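PDB 6GWI: putrescine aminotransferase from Halomonas elongata DSM 2581, which probably catalyses the pyridoxal-5'-phosphate-dependent transfer of amino groups from amine donors such as putrescine to carbonyl acceptors. Local coordinates for residues I49-A54 / G409-S414; R66-A71 / A327-K332; R129-L134 / D301-T306; P183-E188 / V367-S372; G263-W268 / G374-L379. All blocks are in the same frame, centred on the assembly; numbering follows the deposited sequence.

Overall arrangement
From the N terminus, interaction 1 opens first and closes last: pairing 49-54 with 409-414 ties strand 48-50 to the C-terminal sheet, and the other four contacts lie within this loop. Interaction 2 packs helix 66-78 on helix 324-339, and nested inside it interaction 3 joins helices 117-134 and 301-311. Interactions 4 and 5 cross both of these, and each other, by bringing 183-188 and the turn at 263-268 to strands 367-373 and 376-381. These strands are sheet neighbours, probably bonded from Arg371 O to Ala378 N. Interaction 5 also touches interaction 1, where Ala54 meets Arg264, whereas interactions 1 and 3 lie about 42 Å apart between centres.

Interaction 1: I49-A54 / G409-S414; sequences ILDGMA and GLVMRS
Leu50 and Leu410 face each other in a single beta bridge between backbones running in nearly the same direction, 22° apart. Leu50 N donates to Gly409 O (2.9 Å), and Val411 N donates almost straight to Leu50 O (2.9 Å). Gly409, at positive phi, ends helix 397-407 in a Schellman motif and so turns the chain into this pairing.

The apolar contacts centre on Val411. Its CG1, anti to the backbone N (chi1 180°), lies 3.9 Å from Met53 CG, while CG2 meets Ile49 CG2 at 3.6 Å. Met53 CG also crosses Arg413 CG at about a right angle (3.6 Å), and Phe86 of the second subunit packs on Met53 and Val411 and makes a cation-pi contact with Arg413.

Asp51 supplies the side-chain hydrogen bonds: its OD1 accepts Met53 N (3.1 Å) from above the carboxylate plane, a capping bond, and its OD2 bonds to Tyr63 OH and Gly55 N. With an alanine here, Met53 N and Tyr63 OH would probably lose their partner and the turn into helix 54-57 its cap.

Backbone bonds thus fix the strand exit, a carboxylate fixes the turn, and aliphatic groups make up the layer next to the dimer partner.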
# COMPACT_ATOMS: atom_id res chain seq x y z
N ILE B 49 23.75 -13.69 -11.09
CA ILE B 49 24.18 -12.35 -10.69
C ILE B 49 24.18 -12.25 -9.17
O ILE B 49 23.20 -12.63 -8.52
CB ILE B 49 23.26 -11.27 -11.30
CG1 ILE B 49 23.19 -11.41 -12.82
CG2 ILE B 49 23.76 -9.88 -10.93
CD1 ILE B 49 21.85 -11.90 -13.32
N LEU B 50 25.27 -11.73 -8.61
CA LEU B 50 25.32 -11.46 -7.18
C LEU B 50 24.45 -10.24 -6.86
O LEU B 50 24.74 -9.13 -7.31
CB LEU B 50 26.77 -11.22 -6.75
CG LEU B 50 27.14 -11.38 -5.27
CD1 LEU B 50 28.65 -11.25 -5.08
CD2 LEU B 50 26.42 -10.36 -4.39
N ASP B 51 23.39 -10.45 -6.08
CA ASP B 51 22.42 -9.39 -5.79
C ASP B 51 22.95 -8.53 -4.65
O ASP B 51 22.63 -8.74 -3.48
CB ASP B 51 21.05 -9.98 -5.44
CG ASP B 51 19.97 -8.91 -5.29
OD1 ASP B 51 20.27 -7.72 -5.51
OD2 ASP B 51 18.83 -9.27 -4.95
N GLY B 52 23.75 -7.53 -5.01
CA GLY B 52 24.27 -6.59 -4.04
C GLY B 52 23.26 -5.62 -3.45
O GLY B 52 23.63 -4.83 -2.57
N MET B 53 22.00 -5.66 -3.90
CA MET B 53 20.95 -4.80 -3.36
C MET B 53 19.87 -5.56 -2.61
O MET B 53 18.87 -4.96 -2.20
CB MET B 53 20.30 -3.99 -4.49
CG MET B 53 21.16 -2.87 -5.06
SD MET B 53 21.60 -1.59 -3.85
CE MET B 53 19.99 -0.93 -3.42
N ALA B 54 20.03 -6.87 -2.42
CA ALA B 54 19.07 -7.69 -1.70
C ALA B 54 17.64 -7.38 -2.16
O ALA B 54 16.77 -6.98 -1.38
CB ALA B 54 19.22 -7.50 -0.19
N GLY B 409 28.21 -9.47 -13.53
CA GLY B 409 27.56 -10.33 -12.56
C GLY B 409 27.33 -9.74 -11.19
O GLY B 409 27.32 -10.50 -10.21
N LEU B 410 27.14 -8.43 -11.08
CA LEU B 410 26.89 -7.80 -9.79
C LEU B 410 25.80 -6.74 -9.94
O LEU B 410 25.88 -5.88 -10.82
CB LEU B 410 28.16 -7.15 -9.23
CG LEU B 410 27.99 -6.33 -7.94
CD1 LEU B 410 27.52 -7.20 -6.79
CD2 LEU B 410 29.29 -5.62 -7.59
N VAL B 411 24.80 -6.81 -9.06
CA VAL B 411 23.83 -5.73 -8.93
C VAL B 411 24.41 -4.69 -7.97
O VAL B 411 24.51 -4.93 -6.76
CB VAL B 411 22.47 -6.23 -8.43
CG1 VAL B 411 21.50 -5.06 -8.30
CG2 VAL B 411 21.91 -7.28 -9.36
N MET B 412 24.80 -3.54 -8.51
CA MET B 412 25.19 -2.38 -7.72
C MET B 412 24.60 -1.15 -8.41
O MET B 412 24.93 -0.88 -9.57
CB MET B 412 26.71 -2.28 -7.59
CG MET B 412 27.23 -1.02 -6.94
SD MET B 412 28.88 -1.30 -6.27
CE MET B 412 29.73 -1.88 -7.73
N ARG B 413 23.74 -0.43 -7.70
CA ARG B 413 22.95 0.63 -8.31
C ARG B 413 23.68 1.96 -8.28
O ARG B 413 24.67 2.16 -7.58
CB ARG B 413 21.60 0.76 -7.60
CG ARG B 413 20.72 -0.47 -7.71
CD ARG B 413 20.44 -0.89 -9.16
NE ARG B 413 19.55 0.02 -9.87
CZ ARG B 413 19.24 -0.09 -11.16
NH1 ARG B 413 19.74 -1.09 -11.87
NH2 ARG B 413 18.43 0.78 -11.73
N SER B 414 23.16 2.89 -9.08
CA SER B 414 23.72 4.23 -9.22
C SER B 414 22.65 5.26 -8.90
O SER B 414 21.52 5.16 -9.38
CB SER B 414 24.25 4.44 -10.65
OG SER B 414 23.23 4.18 -11.60

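Interaction 2: R66-A71 / A327-K332; sequences RELVEA and AAVALK
Ala71 lays its methyl against the root of the Lys332 side chain, CB to CB 3.8 Å, at the centre of an antiparallel helix pair. Segments 66-71 and 327-332 of helices 66-78 and 324-339 run at 150° between their N-to-C directions, their axes 8.6 Å apart at closest. The close approach is consistent with the small residues between them: Ala71 faces Ala328 across the pair, and its CB stands 3.9 Å from Ala328 O.

Much of the remaining contact sets a methyl of one helix against a carbonyl of the other. Leu68 CD2 comes within 3.7 Å of Val329 O, and in return Val329 CG2 lies 3.7 Å from Leu68 O. The Leu68 branch gets there because CG stands anti to the carbonyl carbon (chi1 -64°), and the same CD2 also rests against Lys332 CB. Tyr291, from a loop, packs on both Leu68 and Val329 and covers this side of the pair.

Lys332 takes part through the aliphatic portion of its chain and not through its charge. The carboxylate of Glu67 is taken up by a salt bridge with Arg65, while Val69, on another face of helix 66-78, packs on Glu77 of the second subunit, so the same helix faces both its own chain and the dimer partner. With CG anti to its backbone N (chi1 -167°), Lys332 sets CG 3.9 Å from Glu67 O.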
# COMPACT_ATOMS: atom_id res chain seq x y z
N ARG B 66 13.93 -21.75 3.74
CA ARG B 66 12.82 -22.69 3.81
C ARG B 66 11.84 -22.31 4.92
O ARG B 66 10.62 -22.47 4.76
CB ARG B 66 13.35 -24.10 4.04
CG ARG B 66 12.58 -25.19 3.30
CD ARG B 66 12.23 -26.37 4.19
NE ARG B 66 12.97 -27.59 3.86
CZ ARG B 66 13.09 -28.64 4.67
NH1 ARG B 66 13.78 -29.70 4.28
NH2 ARG B 66 12.54 -28.62 5.87
N GLU B 67 12.35 -21.79 6.04
CA GLU B 67 11.48 -21.50 7.18
C GLU B 67 10.44 -20.45 6.84
O GLU B 67 9.30 -20.51 7.32
CB GLU B 67 12.31 -21.05 8.39
CG GLU B 67 13.26 -22.09 8.94
CD GLU B 67 14.68 -21.90 8.45
OE1 GLU B 67 14.86 -21.36 7.33
OE2 GLU B 67 15.62 -22.29 9.17
N LEU B 68 10.82 -19.44 6.04
CA LEU B 68 9.85 -18.42 5.65
C LEU B 68 8.80 -19.00 4.71
O LEU B 68 7.62 -18.64 4.79
CB LEU B 68 10.56 -17.24 4.99
CG LEU B 68 11.53 -16.43 5.86
CD1 LEU B 68 11.96 -15.19 5.10
CD2 LEU B 68 10.92 -16.05 7.21
N VAL B 69 9.21 -19.90 3.80
CA VAL B 69 8.25 -20.56 2.93
C VAL B 69 7.27 -21.38 3.76
O VAL B 69 6.06 -21.36 3.53
CB VAL B 69 8.98 -21.44 1.90
CG1 VAL B 69 7.98 -22.09 0.95
CG2 VAL B 69 10.00 -20.63 1.13
N GLU B 70 7.80 -22.12 4.73
CA GLU B 70 6.94 -22.96 5.56
C GLU B 70 5.99 -22.12 6.41
O GLU B 70 4.83 -22.50 6.60
CB GLU B 70 7.80 -23.88 6.43
CG GLU B 70 8.64 -24.87 5.63
CD GLU B 70 9.66 -25.61 6.48
OE1 GLU B 70 10.09 -26.70 6.06
OE2 GLU B 70 10.01 -25.12 7.57
N ALA B 71 6.45 -20.97 6.91
CA ALA B 71 5.58 -20.11 7.70
C ALA B 71 4.39 -19.62 6.88
O ALA B 71 3.26 -19.60 7.38
CB ALA B 71 6.37 -18.93 8.25
N ALA B 327 1.94 -11.44 8.05
CA ALA B 327 2.38 -11.30 9.43
C ALA B 327 3.09 -12.56 9.92
O ALA B 327 4.08 -12.48 10.65
CB ALA B 327 1.20 -10.97 10.34
N ALA B 328 2.55 -13.74 9.57
CA ALA B 328 3.21 -14.99 9.93
C ALA B 328 4.63 -15.06 9.38
O ALA B 328 5.55 -15.52 10.06
CB ALA B 328 2.38 -16.17 9.42
N VAL B 329 4.82 -14.61 8.13
CA VAL B 329 6.15 -14.62 7.53
C VAL B 329 7.06 -13.60 8.21
O VAL B 329 8.23 -13.88 8.48
CB VAL B 329 6.04 -14.36 6.02
CG1 VAL B 329 7.38 -13.96 5.42
CG2 VAL B 329 5.53 -15.60 5.33
N ALA B 330 6.55 -12.39 8.45
CA ALA B 330 7.35 -11.38 9.14
C ALA B 330 7.76 -11.86 10.52
O ALA B 330 8.92 -11.68 10.93
CB ALA B 330 6.56 -10.07 9.23
N LEU B 331 6.83 -12.45 11.27
CA LEU B 331 7.16 -12.96 12.59
C LEU B 331 8.30 -13.97 12.52
O LEU B 331 9.24 -13.93 13.32
CB LEU B 331 5.92 -13.60 13.22
CG LEU B 331 6.13 -14.27 14.59
CD1 LEU B 331 6.58 -13.25 15.64
CD2 LEU B 331 4.85 -14.97 15.03
N LYS B 332 8.21 -14.92 11.59
CA LYS B 332 9.25 -15.94 11.49
C LYS B 332 10.58 -15.30 11.08
O LYS B 332 11.64 -15.70 11.58
CB LYS B 332 8.84 -17.01 10.49
CG LYS B 332 9.69 -18.28 10.54
CD LYS B 332 9.57 -18.94 11.92
CE LYS B 332 9.73 -20.45 11.85
NZ LYS B 332 9.90 -21.04 13.20

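Interaction 3: R129-L134 / D301-T306; sequences RRYWAL and DRVAET
Tyr131 carries the contact, its ring reaching from helix 117-134 across the first turns of helix 301-311. The segment axes cross at 63° and come no nearer than 9.8 Å, a gap that the tyrosine spans with CG anti to the backbone N (chi1 171°).

The ring is met by aliphatic groups of three residues. Val303 CG2 sits 4.2 Å above one face, offset toward the rim, and Tyr131 CD1 touches Thr306 CB at 3.7 Å. Further out, the phenol OH lies beside the Arg302 chain, 3.4 Å from its CG, so the arginine methylenes lie against the phenol end of the ring. Leu134 extends the apolar patch: its CB is 3.7 Å from Thr306 CG2, the two side chains sliding past each other in opposite directions.

Polar atoms take part by proximity. Thr306 OG1 approaches Tyr131 CE1 obliquely at 3.4 Å, with Arg302 O near the same carbon.

Within helix 117-134 the Tyr131 and Trp132 rings pack on each other. Tyr131 CE2 stands 3.6 Å above the Trp132 ring plane, over its centre, while Trp132 CD1 lies at the edge of the tyrosine ring. Leu134 CD2 covers a face of the Arg130 guanidinium, whose NH2 bonds to Gly311 O at the end of helix 301-311. Leu252 packs on Tyr131, Trp132 and Val303, placing the crossed helices against strand 252-255 of the parallel sheet.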
# COMPACT_ATOMS: atom_id res chain seq x y z
N ARG B 129 -1.05 14.66 12.43
CA ARG B 129 -1.96 15.80 12.38
C ARG B 129 -3.20 15.57 13.22
O ARG B 129 -3.71 16.51 13.84
CB ARG B 129 -2.30 16.10 10.91
CG ARG B 129 -1.15 16.83 10.20
CD ARG B 129 -1.24 16.90 8.66
NE ARG B 129 -0.21 17.80 8.13
CZ ARG B 129 -0.07 18.14 6.85
NH1 ARG B 129 -0.89 17.66 5.92
NH2 ARG B 129 0.91 18.96 6.49
N ARG B 130 -3.66 14.32 13.31
CA ARG B 130 -4.73 13.99 14.24
C ARG B 130 -4.27 14.21 15.68
O ARG B 130 -5.03 14.74 16.50
CB ARG B 130 -5.16 12.54 14.02
CG ARG B 130 -6.21 12.02 14.98
CD ARG B 130 -7.55 12.75 14.88
NE ARG B 130 -8.57 12.08 15.69
CZ ARG B 130 -9.71 12.63 16.09
NH1 ARG B 130 -10.01 13.89 15.77
NH2 ARG B 130 -10.56 11.93 16.83
N TYR B 131 -3.03 13.84 15.99
CA TYR B 131 -2.49 14.00 17.33
C TYR B 131 -2.61 15.45 17.80
O TYR B 131 -3.20 15.73 18.84
CB TYR B 131 -1.03 13.55 17.36
CG TYR B 131 -0.31 13.89 18.65
CD1 TYR B 131 -0.46 13.10 19.78
CD2 TYR B 131 0.51 15.00 18.73
CE1 TYR B 131 0.19 13.41 20.95
CE2 TYR B 131 1.16 15.32 19.89
CZ TYR B 131 0.99 14.52 21.00
OH TYR B 131 1.65 14.84 22.16
N TRP B 132 -2.05 16.38 17.02
CA TRP B 132 -2.04 17.77 17.45
C TRP B 132 -3.44 18.36 17.49
O TRP B 132 -3.73 19.21 18.34
CB TRP B 132 -1.12 18.59 16.54
CG TRP B 132 0.32 18.28 16.79
CD1 TRP B 132 1.19 17.67 15.94
CD2 TRP B 132 1.06 18.55 17.99
NE1 TRP B 132 2.42 17.55 16.53
CE2 TRP B 132 2.37 18.09 17.79
CE3 TRP B 132 0.73 19.15 19.22
CZ2 TRP B 132 3.36 18.20 18.77
CZ3 TRP B 132 1.72 19.26 20.19
CH2 TRP B 132 3.01 18.78 19.96
N ALA B 133 -4.34 17.90 16.61
CA ALA B 133 -5.73 18.32 16.69
C ALA B 133 -6.35 17.90 18.02
O ALA B 133 -7.05 18.69 18.67
CB ALA B 133 -6.52 17.75 15.52
N LEU B 134 -6.07 16.67 18.46
CA LEU B 134 -6.63 16.22 19.73
C LEU B 134 -5.99 16.95 20.91
O LEU B 134 -6.62 17.08 21.97
CB LEU B 134 -6.45 14.71 19.88
CG LEU B 134 -7.26 13.83 18.93
CD1 LEU B 134 -6.77 12.38 19.00
CD2 LEU B 134 -8.74 13.91 19.25
N ASP B 301 4.61 6.01 22.90
CA ASP B 301 3.59 6.13 23.94
C ASP B 301 2.91 7.49 23.90
O ASP B 301 1.71 7.60 24.19
CB ASP B 301 4.21 5.91 25.32
CG ASP B 301 4.55 4.46 25.59
OD1 ASP B 301 3.95 3.57 24.94
OD2 ASP B 301 5.40 4.20 26.46
N ARG B 302 3.66 8.56 23.60
CA ARG B 302 3.07 9.89 23.62
C ARG B 302 1.97 10.02 22.57
O ARG B 302 0.88 10.54 22.87
CB ARG B 302 4.16 10.96 23.45
CG ARG B 302 3.59 12.37 23.36
CD ARG B 302 4.64 13.44 23.60
NE ARG B 302 5.15 13.32 24.97
CZ ARG B 302 6.15 14.04 25.48
NH1 ARG B 302 6.77 14.95 24.74
NH2 ARG B 302 6.53 13.84 26.73
N VAL B 303 2.23 9.60 21.34
CA VAL B 303 1.18 9.67 20.31
C VAL B 303 0.09 8.64 20.60
O VAL B 303 -1.10 8.93 20.47
CB VAL B 303 1.79 9.49 18.91
CG1 VAL B 303 0.68 9.37 17.85
CG2 VAL B 303 2.71 10.65 18.58
N ALA B 304 0.48 7.43 20.98
CA ALA B 304 -0.50 6.37 21.21
C ALA B 304 -1.50 6.76 22.28
O ALA B 304 -2.71 6.52 22.14
CB ALA B 304 0.22 5.08 21.59
N GLU B 305 -1.03 7.36 23.38
CA GLU B 305 -1.92 7.65 24.50
C GLU B 305 -2.96 8.70 24.14
O GLU B 305 -4.12 8.61 24.56
CB GLU B 305 -1.10 8.10 25.71
CG GLU B 305 -0.47 6.94 26.48
CD GLU B 305 -1.50 6.01 27.09
OE1 GLU B 305 -2.43 6.50 27.77
OE2 GLU B 305 -1.38 4.78 26.90
N THR B 306 -2.57 9.72 23.37
CA THR B 306 -3.54 10.72 22.95
C THR B 306 -4.58 10.10 22.01
O THR B 306 -5.79 10.30 22.19
CB THR B 306 -2.82 11.90 22.30
OG1 THR B 306 -2.08 12.59 23.30
CG2 THR B 306 -3.81 12.86 21.66

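Interaction 4: P183-E188 / V367-S372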
# COMPACT_ATOMS: atom_id res chain seq x y z
N PRO B 183 22.13 16.26 4.99
CA PRO B 183 23.51 16.18 5.51
C PRO B 183 24.44 15.36 4.63
O PRO B 183 25.06 14.38 5.06
CB PRO B 183 23.29 15.55 6.90
CG PRO B 183 22.09 14.67 6.72
CD PRO B 183 21.20 15.39 5.74
N TYR B 184 24.58 15.78 3.37
CA TYR B 184 25.39 15.09 2.37
C TYR B 184 26.72 15.82 2.21
O TYR B 184 26.86 16.72 1.39
CB TYR B 184 24.64 15.02 1.04
CG TYR B 184 25.34 14.28 -0.07
CD1 TYR B 184 26.35 13.36 0.19
CD2 TYR B 184 24.97 14.48 -1.40
CE1 TYR B 184 26.98 12.68 -0.84
CE2 TYR B 184 25.59 13.81 -2.43
CZ TYR B 184 26.59 12.91 -2.14
OH TYR B 184 27.20 12.24 -3.18
N TRP B 185 27.72 15.39 2.98
CA TRP B 185 28.98 16.14 3.02
C TRP B 185 29.69 16.12 1.68
O TRP B 185 30.14 17.17 1.19
CB TRP B 185 29.90 15.59 4.11
CG TRP B 185 31.19 16.36 4.20
CD1 TRP B 185 31.39 17.56 4.82
CD2 TRP B 185 32.46 15.99 3.64
NE1 TRP B 185 32.69 17.96 4.68
CE2 TRP B 185 33.37 17.01 3.96
CE3 TRP B 185 32.90 14.89 2.89
CZ2 TRP B 185 34.71 16.97 3.56
CZ3 TRP B 185 34.23 14.85 2.50
CH2 TRP B 185 35.12 15.88 2.84
N PHE B 186 29.84 14.95 1.07
CA PHE B 186 30.65 14.88 -0.14
C PHE B 186 30.06 15.75 -1.24
O PHE B 186 30.79 16.47 -1.93
CB PHE B 186 30.79 13.44 -0.64
CG PHE B 186 31.77 13.29 -1.77
CD1 PHE B 186 31.38 13.52 -3.08
CD2 PHE B 186 33.09 12.95 -1.53
CE1 PHE B 186 32.28 13.40 -4.12
CE2 PHE B 186 34.00 12.82 -2.56
CZ PHE B 186 33.59 13.05 -3.86
N GLY B 187 28.74 15.71 -1.42
CA GLY B 187 28.12 16.45 -2.50
C GLY B 187 27.93 17.92 -2.22
O GLY B 187 27.97 18.73 -3.14
N GLU B 188 27.74 18.29 -0.95
CA GLU B 188 27.28 19.63 -0.63
C GLU B 188 28.01 20.31 0.52
O GLU B 188 27.65 21.44 0.86
CB GLU B 188 25.77 19.59 -0.30
CG GLU B 188 24.92 18.97 -1.39
CD GLU B 188 23.43 19.11 -1.13
OE1 GLU B 188 23.05 19.87 -0.21
OE2 GLU B 188 22.64 18.46 -1.83
N VAL B 367 37.56 6.57 -7.94
CA VAL B 367 36.82 6.53 -6.68
C VAL B 367 37.29 7.71 -5.84
O VAL B 367 38.42 7.72 -5.34
CB VAL B 367 37.01 5.20 -5.95
CG1 VAL B 367 36.29 5.22 -4.60
CG2 VAL B 367 36.50 4.05 -6.80
N GLY B 368 36.40 8.68 -5.64
CA GLY B 368 36.72 9.85 -4.83
C GLY B 368 36.40 9.67 -3.36
O GLY B 368 36.95 10.38 -2.51
N GLU B 369 35.50 8.74 -3.04
CA GLU B 369 35.17 8.44 -1.66
C GLU B 369 34.53 7.06 -1.59
O GLU B 369 33.80 6.66 -2.51
CB GLU B 369 34.21 9.48 -1.07
CG GLU B 369 33.97 9.31 0.43
CD GLU B 369 32.87 10.21 0.95
OE1 GLU B 369 31.69 9.84 0.82
OE2 GLU B 369 33.19 11.29 1.50
N ALA B 370 34.83 6.33 -0.52
CA ALA B 370 34.17 5.07 -0.21
C ALA B 370 33.68 5.13 1.23
O ALA B 370 34.44 5.49 2.13
CB ALA B 370 35.11 3.88 -0.39
N ARG B 371 32.41 4.80 1.44
CA ARG B 371 31.81 4.86 2.77
C ARG B 371 30.89 3.67 2.97
O ARG B 371 30.25 3.19 2.03
CB ARG B 371 31.02 6.16 2.97
CG ARG B 371 29.89 6.37 1.97
CD ARG B 371 29.05 7.59 2.32
NE ARG B 371 27.95 7.77 1.39
CZ ARG B 371 28.02 8.48 0.26
NH1 ARG B 371 29.15 9.08 -0.08
NH2 ARG B 371 26.96 8.58 -0.53
N SER B 372 30.81 3.20 4.21
CA SER B 372 29.92 2.10 4.53
C SER B 372 29.55 2.17 6.01
O SER B 372 30.27 2.76 6.82
CB SER B 372 30.55 0.74 4.20
OG SER B 372 31.64 0.44 5.06
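Arg371 NH1, on the guanidinium that approaches the Tyr184 ring, is gripped by two carboxylates: Glu369 OE1 at 2.8 Å and Glu380 OE2, both in salt bridges. The Glu369 oxygen lies in the guanidinium plane and is met nearly along its C-O axis. Backbone oxygens hold the other two nitrogens, Ala231 O at NE and Gly230 O at NH2, so the group is fixed on every nitrogen. Arg371 CG takes the crowded position between backbone N and carbonyl carbon (chi1 59°), and from there the chain runs extended to NE.

Beyond the ion pair, aromatic rings receive Glu369. Its OE2 lies at the indole edge, in plane, 3.8 Å from Trp185 CZ3, with carboxylate and ring almost coplanar. The same oxygen also meets the edge of Phe186, 3.5 Å from CD2, but there the planes stand 69° apart. Ring hydrogens are slightly positive at the edge, so both approaches should suit the anion. Glu369 CB adds an aliphatic touch at 3.7 Å from Phe186 CE2, while Tyr184 CE1 is 4.1 Å from Arg371 NH2, ring and guanidinium steeply inclined.

Tyr184 occupies the N-cap position of helix 185-188 and folds its ring beneath Gly187 N, which stands 3.5 Å above the ring centre; its OH bonds to Glu380 OE2. Gly368 and Glu369 both face Glu380 in a classic beta bulge. Helix 185-188 packs on this bulged strand 367-373, an edge strand of the antiparallel sheet within this chain, next to strand 376-381.

Interaction 5: G263-W268 / G374-L379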
# COMPACT_ATOMS: atom_id res chain seq x y z
N GLY B 263 18.50 -4.65 10.89
CA GLY B 263 19.86 -5.14 10.79
C GLY B 263 20.75 -4.38 9.83
O GLY B 263 21.98 -4.51 9.91
N ARG B 264 20.17 -3.58 8.93
CA ARG B 264 20.93 -2.99 7.83
C ARG B 264 22.20 -2.30 8.31
O ARG B 264 23.28 -2.49 7.73
CB ARG B 264 20.04 -2.01 7.07
CG ARG B 264 20.69 -1.30 5.89
CD ARG B 264 21.32 -2.27 4.90
NE ARG B 264 20.41 -3.33 4.48
CZ ARG B 264 20.78 -4.40 3.77
NH1 ARG B 264 22.05 -4.54 3.41
NH2 ARG B 264 19.89 -5.32 3.43
N LEU B 265 22.10 -1.51 9.38
CA LEU B 265 23.22 -0.73 9.87
C LEU B 265 23.88 -1.35 11.10
O LEU B 265 24.72 -0.70 11.73
CB LEU B 265 22.76 0.69 10.21
CG LEU B 265 22.07 1.48 9.10
CD1 LEU B 265 21.66 2.85 9.60
CD2 LEU B 265 22.96 1.60 7.88
N GLY B 266 23.52 -2.57 11.46
CA GLY B 266 24.05 -3.21 12.65
C GLY B 266 23.19 -3.06 13.88
O GLY B 266 23.62 -3.46 14.97
N GLU B 267 21.98 -2.52 13.74
CA GLU B 267 21.05 -2.39 14.84
C GLU B 267 19.68 -2.83 14.34
O GLU B 267 19.43 -2.88 13.13
CB GLU B 267 20.97 -0.95 15.36
CG GLU B 267 22.31 -0.26 15.54
CD GLU B 267 23.09 -0.78 16.72
OE1 GLU B 267 22.46 -1.34 17.65
OE2 GLU B 267 24.33 -0.64 16.73
N TRP B 268 18.78 -3.12 15.28
CA TRP B 268 17.40 -3.41 14.89
C TRP B 268 16.74 -2.19 14.27
O TRP B 268 15.82 -2.33 13.47
CB TRP B 268 16.60 -3.88 16.11
CG TRP B 268 16.92 -5.28 16.50
CD1 TRP B 268 17.73 -5.68 17.52
CD2 TRP B 268 16.45 -6.47 15.87
NE1 TRP B 268 17.79 -7.05 17.57
CE2 TRP B 268 17.01 -7.56 16.57
CE3 TRP B 268 15.61 -6.73 14.78
CZ2 TRP B 268 16.75 -8.88 16.22
CZ3 TRP B 268 15.36 -8.04 14.44
CH2 TRP B 268 15.93 -9.10 15.15
N GLY B 374 27.43 -0.75 8.65
CA GLY B 374 26.79 -2.05 8.58
C GLY B 374 27.00 -2.65 7.21
O GLY B 374 28.13 -2.72 6.71
N LEU B 375 25.92 -3.08 6.57
CA LEU B 375 25.97 -3.59 5.20
C LEU B 375 25.27 -2.65 4.22
O LEU B 375 24.55 -3.08 3.32
CB LEU B 375 25.39 -5.00 5.13
CG LEU B 375 26.26 -6.08 5.78
CD1 LEU B 375 25.54 -7.42 5.82
CD2 LEU B 375 27.61 -6.23 5.07
N MET B 376 25.49 -1.35 4.39
CA MET B 376 25.17 -0.34 3.39
C MET B 376 26.47 0.35 3.01
O MET B 376 27.23 0.75 3.90
CB MET B 376 24.16 0.68 3.92
CG MET B 376 23.72 1.72 2.89
SD MET B 376 22.66 3.03 3.56
CE MET B 376 21.32 2.08 4.28
N GLY B 377 26.72 0.49 1.72
CA GLY B 377 27.95 1.10 1.26
C GLY B 377 27.71 1.94 0.02
O GLY B 377 26.72 1.76 -0.70
N ALA B 378 28.64 2.86 -0.22
CA ALA B 378 28.55 3.74 -1.38
C ALA B 378 29.95 4.11 -1.85
O ALA B 378 30.90 4.17 -1.07
CB ALA B 378 27.75 5.00 -1.06
N LEU B 379 30.05 4.37 -3.16
CA LEU B 379 31.25 4.93 -3.77
C LEU B 379 30.88 6.22 -4.50
O LEU B 379 29.80 6.33 -5.08
CB LEU B 379 31.89 3.98 -4.78
CG LEU B 379 32.22 2.55 -4.35
CD1 LEU B 379 32.63 1.74 -5.57
CD2 LEU B 379 33.32 2.53 -3.30
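Arg264 holds Leu375 at both ends of its backbone. Leu375 N donates to Arg264 O (2.9 Å), nearly in line with the carbonyl, and Arg264 NH1 donates to Leu375 O (2.9 Å). In the second bond the oxygen lies in the guanidinium plane, but the nitrogen stands above the Leu375 carbonyl plane, 43° out of it. The arginine chain bends at chi2 and chi3 (54° and 51°), folding the guanidinium back toward its partner.

Round these bonds is a layer of carbon contacts. The Met376 methyl CE touches both central residues of the turn, 3.8 Å from Arg264 CG and 4.0 Å from Leu265 CD2. Gly374 CA comes within 3.9 Å of Leu265 C; a side chain there would run into Arg264 O.

Farther out, a type I turn from Gly263 to Gly266, closed by Gly266 N to Gly263 O (2.9 Å), shapes the first segment, and Arg347 NH1 bonds to Gly266 O. Arg264 NH1 has a second acceptor, Pro423 O, and NH2 a weak bond to Asn60 OD1. With a leucine in its place, Leu375 O and Pro423 O would probably lose the donor they share, and the turn would be less firmly tied to the strand entry.

Gly374 and Leu375 link strands 367-373 and 376-381 as a beta hairpin, and the turn grips that bend. The Met376 side chain is about 9 Å from the bound pyridoxal-5'-phosphate, so this hairpin of the antiparallel C-terminal sheet lies near the cofactor site of the class III aminotransferase without touching it here.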